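PDB 1XOC: oligopeptide-binding protein appA from Bacillus subtilis, which binds oligopeptides, tetra- and pentapeptides among them but not tripeptides, as the binding component of an ABC oligopeptide permease serving sporulation and genetic competence. Local coordinates for residues K257-L262 with E500-H505; L262-V267 with S313-N318; Y266-W271 with M415-S420; D302-V307 with Y488-M493. All coordinates share one frame; numbering follows the deposited sequence. Where two conformers were deposited one is given.

Contact 1: residues K257-L262 with E500-H505; sequences KIVTDL and EGYKYH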
loop_
_atom_site.group_PDB
_atom_site.type_symbol
_atom_site.label_atom_id
_atom_site.label_comp_id
_atom_site.label_asym_id
_atom_site.label_seq_id
_atom_site.Cartn_x
_atom_site.Cartn_y
_atom_site.Cartn_z
ATOM N N LYS A 257 -17.473 -9.016 16.936
ATOM C CA LYS A 257 -16.350 -8.738 17.811
ATOM C C LYS A 257 -15.346 -7.886 17.028
ATOM O O LYS A 257 -15.358 -7.897 15.811
ATOM C CB LYS A 257 -15.698 -10.023 18.301
ATOM C CG LYS A 257 -15.175 -10.980 17.228
ATOM C CD LYS A 257 -14.697 -12.326 17.858
ATOM C CE LYS A 257 -14.278 -13.374 16.829
ATOM N NZ LYS A 257 -14.393 -14.784 17.318
ATOM N N ILE A 258 -14.494 -7.148 17.737
ATOM C CA ILE A 258 -13.558 -6.221 17.092
ATOM C C ILE A 258 -12.166 -6.522 17.555
ATOM O O ILE A 258 -11.936 -6.555 18.751
ATOM C CB ILE A 258 -13.910 -4.757 17.407
ATOM C CG1 ILE A 258 -15.359 -4.467 17.021
ATOM C CG2 ILE A 258 -12.983 -3.801 16.663
ATOM C CD1 ILE A 258 -15.793 -3.069 17.357
ATOM N N VAL A 259 -11.269 -6.731 16.595
ATOM C CA VAL A 259 -9.852 -6.969 16.887
ATOM C C VAL A 259 -9.076 -5.713 16.481
ATOM O O VAL A 259 -9.154 -5.312 15.330
ATOM C CB VAL A 259 -9.294 -8.215 16.141
ATOM C CG1 VAL A 259 -7.797 -8.390 16.429
ATOM C CG2 VAL A 259 -10.050 -9.476 16.593
ATOM N N THR A 260 -8.275 -5.180 17.400
ATOM C CA THR A 260 -7.599 -3.890 17.232
ATOM C C THR A 260 -6.072 -4.025 17.419
ATOM O O THR A 260 -5.619 -4.653 18.392
ATOM C CB THR A 260 -8.107 -2.872 18.270
ATOM O OG1 THR A 260 -9.524 -2.657 18.092
ATOM C CG2 THR A 260 -7.381 -1.569 18.128
ATOM N N ASP A 261 -5.310 -3.433 16.498
ATOM C CA ASP A 261 -3.854 -3.318 16.628
ATOM C C ASP A 261 -3.303 -2.322 15.627
ATOM O O ASP A 261 -4.043 -1.793 14.772
ATOM C CB ASP A 261 -3.191 -4.696 16.435
ATOM C CG ASP A 261 -2.004 -4.935 17.350
ATOM O OD1 ASP A 261 -1.248 -3.980 17.654
ATOM O OD2 ASP A 261 -1.874 -6.095 17.815
ATOM N N LEU A 262 -2.025 -1.996 15.769
ATOM C CA LEU A 262 -1.341 -1.080 14.864
ATOM C C LEU A 262 -1.294 -1.638 13.448
ATOM O O LEU A 262 -1.068 -2.819 13.261
ATOM C CB LEU A 262 0.077 -0.799 15.360
ATOM C CG LEU A 262 0.861 0.345 14.691
ATOM C CD1 LEU A 262 0.217 1.721 14.787
ATOM C CD2 LEU A 262 2.232 0.329 15.343
ATOM N N GLU A 500 -13.808 -18.029 13.588
ATOM C CA GLU A 500 -12.675 -18.721 14.197
ATOM C C GLU A 500 -11.587 -18.861 13.149
ATOM O O GLU A 500 -11.834 -18.687 11.951
ATOM C CB GLU A 500 -13.107 -20.100 14.695
ATOM C CG GLU A 500 -14.240 -20.076 15.691
ATOM C CD GLU A 500 -13.887 -19.361 16.998
ATOM O OE1 GLU A 500 -14.821 -18.899 17.704
ATOM O OE2 GLU A 500 -12.681 -19.255 17.311
ATOM N N GLY A 501 -10.367 -19.115 13.607
ATOM C CA GLY A 501 -9.223 -19.258 12.734
ATOM C C GLY A 501 -8.600 -17.971 12.242
ATOM O O GLY A 501 -7.666 -18.006 11.439
ATOM N N TYR A 502 -9.138 -16.847 12.698
ATOM C CA TYR A 502 -8.624 -15.525 12.343
ATOM C C TYR A 502 -7.336 -15.187 13.139
ATOM O O TYR A 502 -7.257 -15.435 14.336
ATOM C CB TYR A 502 -9.716 -14.455 12.544
ATOM C CG TYR A 502 -9.197 -13.031 12.390
ATOM C CD1 TYR A 502 -8.663 -12.347 13.481
ATOM C CD2 TYR A 502 -9.227 -12.385 11.167
ATOM C CE1 TYR A 502 -8.164 -11.051 13.340
ATOM C CE2 TYR A 502 -8.760 -11.099 11.018
ATOM C CZ TYR A 502 -8.222 -10.429 12.119
ATOM O OH TYR A 502 -7.739 -9.142 11.975
ATOM N N LYS A 503 -6.341 -14.634 12.452
ATOM C CA LYS A 503 -5.142 -14.086 13.077
ATOM C C LYS A 503 -4.953 -12.682 12.515
ATOM O O LYS A 503 -5.094 -12.474 11.292
ATOM C CB LYS A 503 -3.921 -14.925 12.711
ATOM C CG LYS A 503 -3.911 -16.330 13.291
ATOM C CD LYS A 503 -2.740 -17.151 12.694
ATOM C CE LYS A 503 -2.635 -18.554 13.264
ATOM N NZ LYS A 503 -1.282 -19.150 12.940
ATOM N N TYR A 504 -4.679 -11.741 13.416
ATOM C CA TYR A 504 -4.461 -10.360 13.011
ATOM C C TYR A 504 -3.131 -10.236 12.257
ATOM O O TYR A 504 -2.084 -10.611 12.768
ATOM C CB TYR A 504 -4.469 -9.401 14.202
ATOM C CG TYR A 504 -4.161 -7.986 13.742
ATOM C CD1 TYR A 504 -5.140 -7.205 13.154
ATOM C CD2 TYR A 504 -2.884 -7.459 13.836
ATOM C CE1 TYR A 504 -4.855 -5.930 12.687
ATOM C CE2 TYR A 504 -2.593 -6.171 13.363
ATOM C CZ TYR A 504 -3.586 -5.430 12.793
ATOM O OH TYR A 504 -3.317 -4.173 12.329
ATOM N N HIS A 505 -3.206 -9.683 11.055
ATOM C CA HIS A 505 -2.061 -9.377 10.215
ATOM C C HIS A 505 -2.039 -7.866 9.971
ATOM O O HIS A 505 -3.066 -7.286 9.529
ATOM C CB HIS A 505 -2.149 -10.152 8.911
ATOM C CG HIS A 505 -0.872 -10.201 8.116
ATOM N ND1 HIS A 505 -0.310 -9.099 7.507
ATOM C CD2 HIS A 505 -0.076 -11.248 7.800
ATOM C CE1 HIS A 505 0.797 -9.468 6.874
ATOM N NE2 HIS A 505 0.971 -10.772 7.059
#
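Val259 and Tyr504 mark the nearest backbone approach, CA to CA 7.5 Å, and strand 257-262 runs only 19° from the direction of 500-504, so side chains must span the gap. Tyr504 carries most of the contact. With CG anti to the backbone N (chi1 177°), its ring reaches along the strand toward Asp261 and Leu262. Asp261 CB lies over one face of this ring, offset toward the rim, as a CH-pi contact 3.8 Å from the centroid. The Tyr504 hydroxyl donates to Leu262 O at 2.8 Å. It comes from above the carbonyl plane and not along a lone pair. Val259 touches both tyrosines: its CG1 is 4.1 Å from Tyr504 CB, and its CG2 is 4.1 Å from Tyr502 CE1. At the far end Lys257 NZ stands 4.2 Å from Glu500 OE1, beyond salt-bridge range. NZ is bonded instead to the backbone carbonyls of Glu497 and Leu499. The hydroxyl of Tyr504 has a second partner, Asn491 ND2 on strand 483-496. Two bonds therefore probably hold the hydroxyl in place. The chemistry implies a C-terminal loop held against strand 256-262, across these segments, by one hydroxyl bond, with apolar contacts and a loose charge attraction adding to it.

Contact 2: residues L262-V267 with S313-N318; sequences LALSYV and SPLSWN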
loop_
_atom_site.group_PDB
_atom_site.type_symbol
_atom_site.label_atom_id
_atom_site.label_comp_id
_atom_site.label_asym_id
_atom_site.label_seq_id
_atom_site.Cartn_x
_atom_site.Cartn_y
_atom_site.Cartn_z
ATOM N N LEU A 262 -2.025 -1.996 15.769
ATOM C CA LEU A 262 -1.341 -1.080 14.864
ATOM C C LEU A 262 -1.294 -1.638 13.448
ATOM O O LEU A 262 -1.068 -2.819 13.261
ATOM C CB LEU A 262 0.077 -0.799 15.360
ATOM C CG LEU A 262 0.861 0.345 14.691
ATOM C CD1 LEU A 262 0.217 1.721 14.787
ATOM C CD2 LEU A 262 2.232 0.329 15.343
ATOM N N ALA A 263 -1.614 -0.781 12.467
ATOM C CA ALA A 263 -1.459 -1.108 11.030
ATOM C C ALA A 263 -0.036 -0.880 10.533
ATOM O O ALA A 263 0.686 -0.026 11.069
ATOM C CB ALA A 263 -2.405 -0.272 10.197
ATOM N N LEU A 264 0.396 -1.656 9.531
ATOM C CA LEU A 264 1.721 -1.444 8.922
ATOM C C LEU A 264 1.612 -0.339 7.858
ATOM O O LEU A 264 1.599 -0.598 6.665
ATOM C CB LEU A 264 2.277 -2.755 8.328
ATOM C CG LEU A 264 3.738 -2.737 7.907
ATOM C CD1 LEU A 264 4.635 -2.829 9.119
ATOM C CD2 LEU A 264 4.038 -3.904 7.002
ATOM N N SER A 265 1.524 0.897 8.319
ATOM C CA SER A 265 1.056 1.988 7.472
ATOM C C SER A 265 1.439 3.308 8.107
ATOM O O SER A 265 1.711 3.389 9.322
ATOM C CB SER A 265 -0.451 1.912 7.350
ATOM O OG SER A 265 -0.965 3.053 6.699
ATOM N N TYR A 266 1.445 4.358 7.278
ATOM C CA TYR A 266 1.339 5.720 7.807
ATOM C C TYR A 266 0.508 6.537 6.821
ATOM O O TYR A 266 0.424 6.194 5.636
ATOM C CB TYR A 266 2.700 6.380 8.132
ATOM C CG TYR A 266 3.629 6.564 6.947
ATOM C CD1 TYR A 266 3.457 7.615 6.032
ATOM C CD2 TYR A 266 4.682 5.697 6.738
ATOM C CE1 TYR A 266 4.315 7.767 4.957
ATOM C CE2 TYR A 266 5.548 5.840 5.664
ATOM C CZ TYR A 266 5.347 6.893 4.771
ATOM O OH TYR A 266 6.205 7.035 3.700
ATOM N N VAL A 267 -0.054 7.615 7.347
ATOM C CA VAL A 267 -0.847 8.576 6.566
ATOM C C VAL A 267 -0.017 9.855 6.534
ATOM O O VAL A 267 0.679 10.180 7.505
ATOM C CB VAL A 267 -2.243 8.759 7.198
ATOM C CG1 VAL A 267 -3.030 9.865 6.523
ATOM C CG2 VAL A 267 -3.010 7.424 7.128
ATOM N N SER A 313 7.026 2.230 9.792
ATOM C CA SER A 313 6.103 1.845 10.845
ATOM C C SER A 313 6.878 1.408 12.085
ATOM O O SER A 313 7.899 0.705 11.975
ATOM C CB SER A 313 5.293 0.651 10.380
ATOM O OG SER A 313 4.462 0.202 11.399
ATOM N N PRO A 314 6.388 1.786 13.286
ATOM C CA PRO A 314 6.942 1.225 14.537
ATOM C C PRO A 314 6.973 -0.298 14.610
ATOM O O PRO A 314 7.717 -0.830 15.427
ATOM C CB PRO A 314 6.028 1.805 15.616
ATOM C CG PRO A 314 5.502 3.076 14.994
ATOM C CD PRO A 314 5.371 2.795 13.562
ATOM N N LEU A 315 6.222 -0.994 13.766
ATOM C CA LEU A 315 6.247 -2.448 13.717
ATOM C C LEU A 315 7.531 -2.992 13.085
ATOM O O LEU A 315 7.860 -4.165 13.248
ATOM C CB LEU A 315 5.021 -3.006 12.957
ATOM C CG LEU A 315 3.657 -2.787 13.621
ATOM C CD1 LEU A 315 2.567 -3.291 12.729
ATOM C CD2 LEU A 315 3.620 -3.505 14.950
ATOM N N SER A 316 8.226 -2.158 12.325
ATOM C CA SER A 316 9.354 -2.615 11.553
ATOM C C SER A 316 10.570 -2.827 12.442
ATOM O O SER A 316 10.892 -1.992 13.305
ATOM C CB SER A 316 9.725 -1.602 10.494
ATOM O OG SER A 316 10.901 -2.029 9.831
ATOM N N TRP A 317 11.310 -3.898 12.168
ATOM C CA TRP A 317 12.591 -4.109 12.836
ATOM C C TRP A 317 13.575 -2.993 12.501
ATOM O O TRP A 317 14.569 -2.818 13.200
ATOM C CB TRP A 317 13.209 -5.471 12.486
ATOM C CG TRP A 317 13.418 -5.733 11.029
ATOM C CD1 TRP A 317 12.587 -6.429 10.215
ATOM C CD2 TRP A 317 14.532 -5.337 10.209
ATOM N NE1 TRP A 317 13.081 -6.470 8.951
ATOM C CE2 TRP A 317 14.295 -5.840 8.920
ATOM C CE3 TRP A 317 15.707 -4.641 10.442
ATOM C CZ2 TRP A 317 15.176 -5.635 7.854
ATOM C CZ3 TRP A 317 16.608 -4.459 9.390
ATOM C CH2 TRP A 317 16.334 -4.953 8.114
ATOM N N ASN A 318 13.321 -2.244 11.436
ATOM C CA ASN A 318 14.230 -1.178 11.037
ATOM C C ASN A 318 13.859 0.179 11.618
ATOM O O ASN A 318 14.528 1.176 11.344
ATOM C CB ASN A 318 14.251 -1.076 9.517
ATOM C CG ASN A 318 15.522 -0.445 8.986
ATOM O OD1 ASN A 318 16.609 -0.637 9.527
ATOM N ND2 ASN A 318 15.387 0.324 7.916
HETATM O O HOH W 1 2.469 1.894 11.618
#
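Pro314 meets Leu262 at one corner of its ring, where CB lies 4.1 Å from Leu262 CD2, and the leucine chain comes in roughly perpendicular to the proline. No aromatic ring joins the segments. The Trp317 ring has Asn318 CB over one face, offset toward the rim, and makes a cation-pi contact with Arg463, but it does not meet 262-267. Leu315 does more of the packing. Its CG is 3.8 Å from Leu262 CD2, and the two leucines run alongside one another, heading opposite ways. Its CD1 lies 3.7 Å from Leu262 O. Leu264 completes the apolar patch: its CD1 approaches Ser313 CB at 3.8 Å and Leu315 CB at 3.9 Å. Leu264 reaches them because CG is anti to the backbone N (chi1 -169°). The polar link is a water. It accepts from Ser313 OG at 2.6 Å and donates to Ala263 O and Ser265 O, so it bridges both ends of the inverse gamma turn centred on Leu264. Ser313 OG also accepts from Leu315 N at 3.2 Å, forming an ST turn. The chemistry implies that leucine packing and a water bridge together hold loop 313-318 against this turn, where Ala263 and Ser265 pack on an aromatic side chain of the bound peptide.

Contact 3: residues Y266-W271 with M415-S420; sequences YVYIGW and MVMGWS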
loop_
_atom_site.group_PDB
_atom_site.type_symbol
_atom_site.label_atom_id
_atom_site.label_comp_id
_atom_site.label_asym_id
_atom_site.label_seq_id
_atom_site.Cartn_x
_atom_site.Cartn_y
_atom_site.Cartn_z
ATOM N N TYR A 266 1.445 4.358 7.278
ATOM C CA TYR A 266 1.339 5.720 7.807
ATOM C C TYR A 266 0.508 6.537 6.821
ATOM O O TYR A 266 0.424 6.194 5.636
ATOM C CB TYR A 266 2.700 6.380 8.132
ATOM C CG TYR A 266 3.629 6.564 6.947
ATOM C CD1 TYR A 266 3.457 7.615 6.032
ATOM C CD2 TYR A 266 4.682 5.697 6.738
ATOM C CE1 TYR A 266 4.315 7.767 4.957
ATOM C CE2 TYR A 266 5.548 5.840 5.664
ATOM C CZ TYR A 266 5.347 6.893 4.771
ATOM O OH TYR A 266 6.205 7.035 3.700
ATOM N N VAL A 267 -0.054 7.615 7.347
ATOM C CA VAL A 267 -0.847 8.576 6.566
ATOM C C VAL A 267 -0.017 9.855 6.534
ATOM O O VAL A 267 0.679 10.180 7.505
ATOM C CB VAL A 267 -2.243 8.759 7.198
ATOM C CG1 VAL A 267 -3.030 9.865 6.523
ATOM C CG2 VAL A 267 -3.010 7.424 7.128
ATOM N N TYR A 268 -0.099 10.574 5.421
ATOM C CA TYR A 268 0.796 11.678 5.138
ATOM C C TYR A 268 0.121 12.670 4.206
ATOM O O TYR A 268 -0.886 12.383 3.617
ATOM C CB TYR A 268 2.087 11.160 4.502
ATOM C CG TYR A 268 1.912 10.550 3.135
ATOM C CD1 TYR A 268 1.563 9.234 2.981
ATOM C CD2 TYR A 268 2.084 11.304 1.995
ATOM C CE1 TYR A 268 1.408 8.691 1.739
ATOM C CE2 TYR A 268 1.917 10.775 0.758
ATOM C CZ TYR A 268 1.579 9.467 0.624
ATOM O OH TYR A 268 1.415 8.925 -0.611
ATOM N N ILE A 269 0.708 13.851 4.100
ATOM C CA ILE A 269 0.423 14.751 3.003
ATOM C C ILE A 269 1.568 14.735 2.027
ATOM O O ILE A 269 2.691 15.013 2.391
ATOM C CB ILE A 269 0.211 16.190 3.497
ATOM C CG1 ILE A 269 -0.827 16.235 4.606
ATOM C CG2 ILE A 269 -0.157 17.103 2.330
ATOM C CD1 ILE A 269 -0.948 17.581 5.269
ATOM N N GLY A 270 1.255 14.401 0.789
ATOM C CA GLY A 270 2.229 14.447 -0.274
ATOM C C GLY A 270 2.232 15.785 -0.980
ATOM O O GLY A 270 1.234 16.178 -1.537
ATOM N N TRP A 271 3.377 16.454 -0.958
ATOM C CA TRP A 271 3.535 17.754 -1.595
ATOM C C TRP A 271 4.201 17.584 -2.965
ATOM O O TRP A 271 5.359 17.247 -3.041
ATOM C CB TRP A 271 4.408 18.662 -0.725
ATOM C CG TRP A 271 3.981 18.821 0.704
ATOM C CD1 TRP A 271 4.641 18.386 1.799
ATOM C CD2 TRP A 271 2.833 19.512 1.180
ATOM N NE1 TRP A 271 3.958 18.729 2.935
ATOM C CE2 TRP A 271 2.843 19.429 2.577
ATOM C CE3 TRP A 271 1.788 20.191 0.565
ATOM C CZ2 TRP A 271 1.862 20.003 3.366
ATOM C CZ3 TRP A 271 0.812 20.755 1.350
ATOM C CH2 TRP A 271 0.855 20.660 2.731
ATOM N N MET A 415 -1.856 15.867 -1.648
ATOM C CA MET A 415 -2.888 14.899 -1.302
ATOM C C MET A 415 -2.724 14.352 0.085
ATOM O O MET A 415 -1.608 14.214 0.557
ATOM C CB MET A 415 -2.923 13.758 -2.301
ATOM C CG MET A 415 -1.709 12.892 -2.288
ATOM S SD MET A 415 -1.846 11.559 -3.494
ATOM C CE MET A 415 -0.147 10.966 -3.473
ATOM N N VAL A 416 -3.844 14.056 0.731
ATOM C CA VAL A 416 -3.832 13.305 1.993
ATOM C C VAL A 416 -3.966 11.835 1.628
ATOM O O VAL A 416 -4.930 11.431 1.013
ATOM C CB VAL A 416 -4.983 13.733 2.930
ATOM C CG1 VAL A 416 -4.913 12.910 4.228
ATOM C CG2 VAL A 416 -4.947 15.230 3.205
ATOM N N MET A 417 -2.982 11.007 2.005
ATOM C CA MET A 417 -2.876 9.659 1.422
ATOM C C MET A 417 -2.205 8.762 2.424
ATOM O O MET A 417 -1.666 9.257 3.403
ATOM C CB MET A 417 -2.080 9.705 0.134
ATOM C CG MET A 417 -2.026 8.461 -0.733
ATOM S SD MET A 417 -3.553 7.591 -0.989
ATOM C CE MET A 417 -4.608 8.854 -1.649
ATOM N N GLY A 418 -2.328 7.456 2.226
ATOM C CA GLY A 418 -1.542 6.528 3.024
ATOM C C GLY A 418 -0.741 5.530 2.219
ATOM O O GLY A 418 -1.052 5.243 1.070
ATOM N N TRP A 419 0.278 4.973 2.867
ATOM C CA TRP A 419 1.000 3.775 2.381
ATOM C C TRP A 419 0.696 2.564 3.251
ATOM O O TRP A 419 0.725 2.666 4.457
ATOM C CB TRP A 419 2.526 3.994 2.430
ATOM C CG TRP A 419 3.049 4.884 1.328
ATOM C CD1 TRP A 419 3.669 6.097 1.464
ATOM C CD2 TRP A 419 3.011 4.616 -0.080
ATOM N NE1 TRP A 419 3.989 6.608 0.228
ATOM C CE2 TRP A 419 3.587 5.730 -0.738
ATOM C CE3 TRP A 419 2.539 3.566 -0.837
ATOM C CZ2 TRP A 419 3.733 5.788 -2.117
ATOM C CZ3 TRP A 419 2.674 3.633 -2.228
ATOM C CH2 TRP A 419 3.239 4.748 -2.842
ATOM N N SER A 420 0.372 1.443 2.625
ATOM C CA SER A 420 0.518 0.109 3.238
ATOM C C SER A 420 1.958 -0.304 2.971
ATOM O O SER A 420 2.335 -0.600 1.851
ATOM C CB SER A 420 -0.441 -0.873 2.588
ATOM O OG SER A 420 -0.201 -2.159 3.097
HETATM O O HOH W 2 0.491 6.384 -1.056
#
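Tyr268 turns its ring from CB back over the neighbouring strand, with CG lodged between the backbone N and the carbonyl carbon (chi1 66°). CD1 then sits 3.3 Å from Met417 O. CE1 reaches Trp419 CD1 at 3.5 Å. The two rings lie almost parallel (13°) but are displaced so far that little of one covers the other. On the other rim Gly270 CA lies in the ring plane, where a side chain would be crowded by CE2. CZ touches Met417 CB at 3.7 Å, and OH meets Met417 CG. At the tip OH donates at 2.7 Å to a water that in turn donates to Gly418 O. This water lies 3.1 Å above the Trp419 ring, over its centre. Trp419 also turns an edge to the face of Tyr266, with planes 73° apart. A leucine in place of Tyr268 would probably leave the water without its hydroxyl donor and open a gap between Met417 and Trp419. On the opposite face Val267 CG1 meets Val416 CG1 at 4.3 Å. Residues 266-270 pair with 419-415 in an antiparallel ladder. Strand 265-271 lies between 414-420 and 483-496, whose Tyr483 stacks on Tyr268. Helix 398-405 packs on Met415 and Met417, helix 371-385 on Val267, Ile269 and Val416. The bound peptide extends the sheet beside Gly418, Trp419 and Ser420.

Contact 4: residues D302-V307 with Y488-M493; sequences DGDGEV and YPNNHM. With ZN (zinc ion), chain E; ZN (zinc ion), chain I.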
loop_
_atom_site.group_PDB
_atom_site.type_symbol
_atom_site.label_atom_id
_atom_site.label_comp_id
_atom_site.label_asym_id
_atom_site.label_seq_id
_atom_site.Cartn_x
_atom_site.Cartn_y
_atom_site.Cartn_z
ATOM N N ASP A 302 -10.028 10.993 17.537
ATOM C CA ASP A 302 -10.392 10.870 18.946
ATOM C C ASP A 302 -9.228 10.304 19.773
ATOM O O ASP A 302 -9.416 9.519 20.692
ATOM C CB ASP A 302 -11.666 10.022 19.106
ATOM C CG ASP A 302 -12.930 10.784 18.710
ATOM O OD1 ASP A 302 -12.826 11.941 18.218
ATOM O OD2 ASP A 302 -14.043 10.225 18.886
ATOM N N GLY A 303 -8.024 10.730 19.427
ATOM C CA GLY A 303 -6.835 10.346 20.155
ATOM C C GLY A 303 -6.319 8.950 19.881
ATOM O O GLY A 303 -5.387 8.493 20.524
ATOM N N ASP A 304 -6.875 8.280 18.873
ATOM C CA ASP A 304 -6.558 6.885 18.582
ATOM C C ASP A 304 -5.592 6.793 17.417
ATOM O O ASP A 304 -6.002 6.778 16.268
ATOM C CB ASP A 304 -7.866 6.158 18.288
ATOM C CG ASP A 304 -7.746 4.636 18.329
ATOM O OD1 ASP A 304 -8.578 3.985 18.975
ATOM O OD2 ASP A 304 -6.915 4.076 17.599
ATOM N N GLY A 305 -4.299 6.746 17.730
ATOM C CA GLY A 305 -3.254 6.859 16.733
ATOM C C GLY A 305 -2.182 7.792 17.277
ATOM O O GLY A 305 -2.423 8.568 18.169
ATOM N N GLU A 306 -0.976 7.699 16.731
ATOM C CA GLU A 306 0.133 8.532 17.160
ATOM C C GLU A 306 0.688 9.339 15.986
ATOM O O GLU A 306 0.746 8.848 14.862
ATOM C CB GLU A 306 1.263 7.645 17.669
ATOM C CG GLU A 306 0.918 6.867 18.905
ATOM C CD GLU A 306 0.507 7.733 20.066
ATOM O OE1 GLU A 306 1.156 8.798 20.326
ATOM O OE2 GLU A 306 -0.447 7.314 20.773
ATOM N N VAL A 307 1.144 10.560 16.273
ATOM C CA VAL A 307 1.753 11.378 15.246
ATOM C C VAL A 307 3.014 10.677 14.736
ATOM O O VAL A 307 3.782 10.128 15.530
ATOM C CB VAL A 307 2.094 12.802 15.778
ATOM C CG1 VAL A 307 2.866 13.618 14.752
ATOM C CG2 VAL A 307 0.833 13.547 16.153
ATOM N N TYR A 488 0.502 7.210 12.494
ATOM C CA TYR A 488 0.471 5.753 12.327
ATOM C C TYR A 488 -0.892 5.228 12.757
ATOM O O TYR A 488 -1.246 5.323 13.933
ATOM C CB TYR A 488 1.556 5.108 13.197
ATOM C CG TYR A 488 2.935 5.644 12.915
ATOM C CD1 TYR A 488 3.509 5.516 11.664
ATOM C CD2 TYR A 488 3.693 6.232 13.922
ATOM C CE1 TYR A 488 4.782 6.021 11.396
ATOM C CE2 TYR A 488 4.971 6.729 13.673
ATOM C CZ TYR A 488 5.508 6.619 12.409
ATOM O OH TYR A 488 6.774 7.129 12.173
ATOM N N PRO A 489 -1.696 4.735 11.809
ATOM C CA PRO A 489 -3.049 4.357 12.172
ATOM C C PRO A 489 -3.186 2.997 12.801
ATOM O O PRO A 489 -2.339 2.119 12.577
ATOM C CB PRO A 489 -3.733 4.282 10.831
ATOM C CG PRO A 489 -2.693 3.927 9.891
ATOM C CD PRO A 489 -1.461 4.574 10.365
ATOM N N ASN A 490 -4.274 2.804 13.543
ATOM C CA ASN A 490 -4.627 1.478 14.064
ATOM C C ASN A 490 -5.795 0.916 13.250
ATOM O O ASN A 490 -6.655 1.657 12.792
ATOM C CB ASN A 490 -5.065 1.590 15.516
ATOM C CG ASN A 490 -3.957 2.114 16.405
ATOM O OD1 ASN A 490 -2.870 1.528 16.404
ATOM N ND2 ASN A 490 -4.214 3.164 17.191
ATOM N N ASN A 491 -5.803 -0.392 13.084
ATOM C CA ASN A 491 -6.940 -1.087 12.514
ATOM C C ASN A 491 -7.888 -1.537 13.625
ATOM O O ASN A 491 -7.442 -1.986 14.702
ATOM C CB ASN A 491 -6.493 -2.314 11.766
ATOM C CG ASN A 491 -5.778 -2.011 10.491
ATOM O OD1 ASN A 491 -6.128 -1.080 9.781
ATOM N ND2 ASN A 491 -4.766 -2.809 10.177
ATOM N N HIS A 492 -9.186 -1.458 13.355
ATOM C CA HIS A 492 -10.239 -1.933 14.244
ATOM C C HIS A 492 -11.141 -2.859 13.452
ATOM O O HIS A 492 -12.126 -2.415 12.831
ATOM C CB HIS A 492 -11.040 -0.750 14.795
ATOM C CG HIS A 492 -10.197 0.238 15.538
ATOM N ND1 HIS A 492 -9.527 1.255 14.908
ATOM C CD2 HIS A 492 -9.890 0.350 16.857
ATOM C CE1 HIS A 492 -8.861 1.974 15.791
ATOM N NE2 HIS A 492 -9.057 1.444 16.977
ATOM N N MET A 493 -10.787 -4.132 13.427
ATOM C CA MET A 493 -11.431 -5.070 12.521
ATOM C C MET A 493 -12.642 -5.722 13.175
ATOM O O MET A 493 -12.502 -6.549 14.093
ATOM C CB MET A 493 -10.436 -6.125 12.041
ATOM C CG MET A 493 -9.128 -5.533 11.545
ATOM S SD MET A 493 -9.375 -4.342 10.224
ATOM C CE MET A 493 -10.245 -5.346 9.040
HETATM ZN ZN ZN E . -8.269 2.023 18.760
HETATM ZN ZN ZN I . -0.697 8.950 21.994
HETATM O O HOH W 3 -6.092 4.919 14.226
HETATM O O HOH W 4 -0.405 4.686 16.322
#
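Asp304 OD1 and His492 NE2 bind the same zinc ion, each at 2.0 Å. The carboxylate plane is turned 67° from the imidazole ring. Asp304 OD2, a longer 2.7 Å from the zinc, lies at the edge of that ring. OD2 also accepts from Asn490 ND2 at 2.9 Å, on its anti side and tilted out of the carboxylate plane. Asn490 is thus a second-shell residue and probably steadies the ligand. With an alanine here, OD2 is likely to lose its amide donor, leaving the carboxylate less firmly oriented at the zinc. Further along, Tyr488 N donates to Glu306 O at 2.9 Å, the single antiparallel bridge between the segments. Two waters link the backbones nearby: one joins Asp304 O to Asn490 N, the other Tyr488 O to Glu306 N, the last bond weak. Glu306 itself turns outward and holds a second zinc ion with both oxygens, OE2 at 2.1 Å. Packing is light, with Gly305 CA 3.8 Å from Tyr488 O. At the Gly305 backbone angles (phi 136°, psi 159°) any side chain would run into the carbonyl oxygen of Asp304, so the position suits a glycine. Asp304 and His492 are the ligands this chain supplies to the first zinc, where the loop after helix 293-300 meets strand 483-496 of the large mixed sheet.

Overall arrangement
From the N-terminal side, strand 256-262 comes first, and contact 1 joins it to the C-terminal loop 500-505, closing a loop of 237 residues. The other three contacts nest inside it. Contacts 2 and 3 both start from 262-271: contact 2 closes a short loop to 313-318, and contact 3 a longer one to strand 414-420. Contact 4 starts inside both of these loops, at 302-307, and ends beyond them on strand 483-496, so it crosses both. Contacts 1 and 2 share Leu262; contacts 2 and 3 share Tyr266 and Val267. Backbone bonds such as Val259 O to Met493 N and Ala263 N to Pro489 O join contacts 1 and 2 to contact 4. All four gather on one mixed sheet.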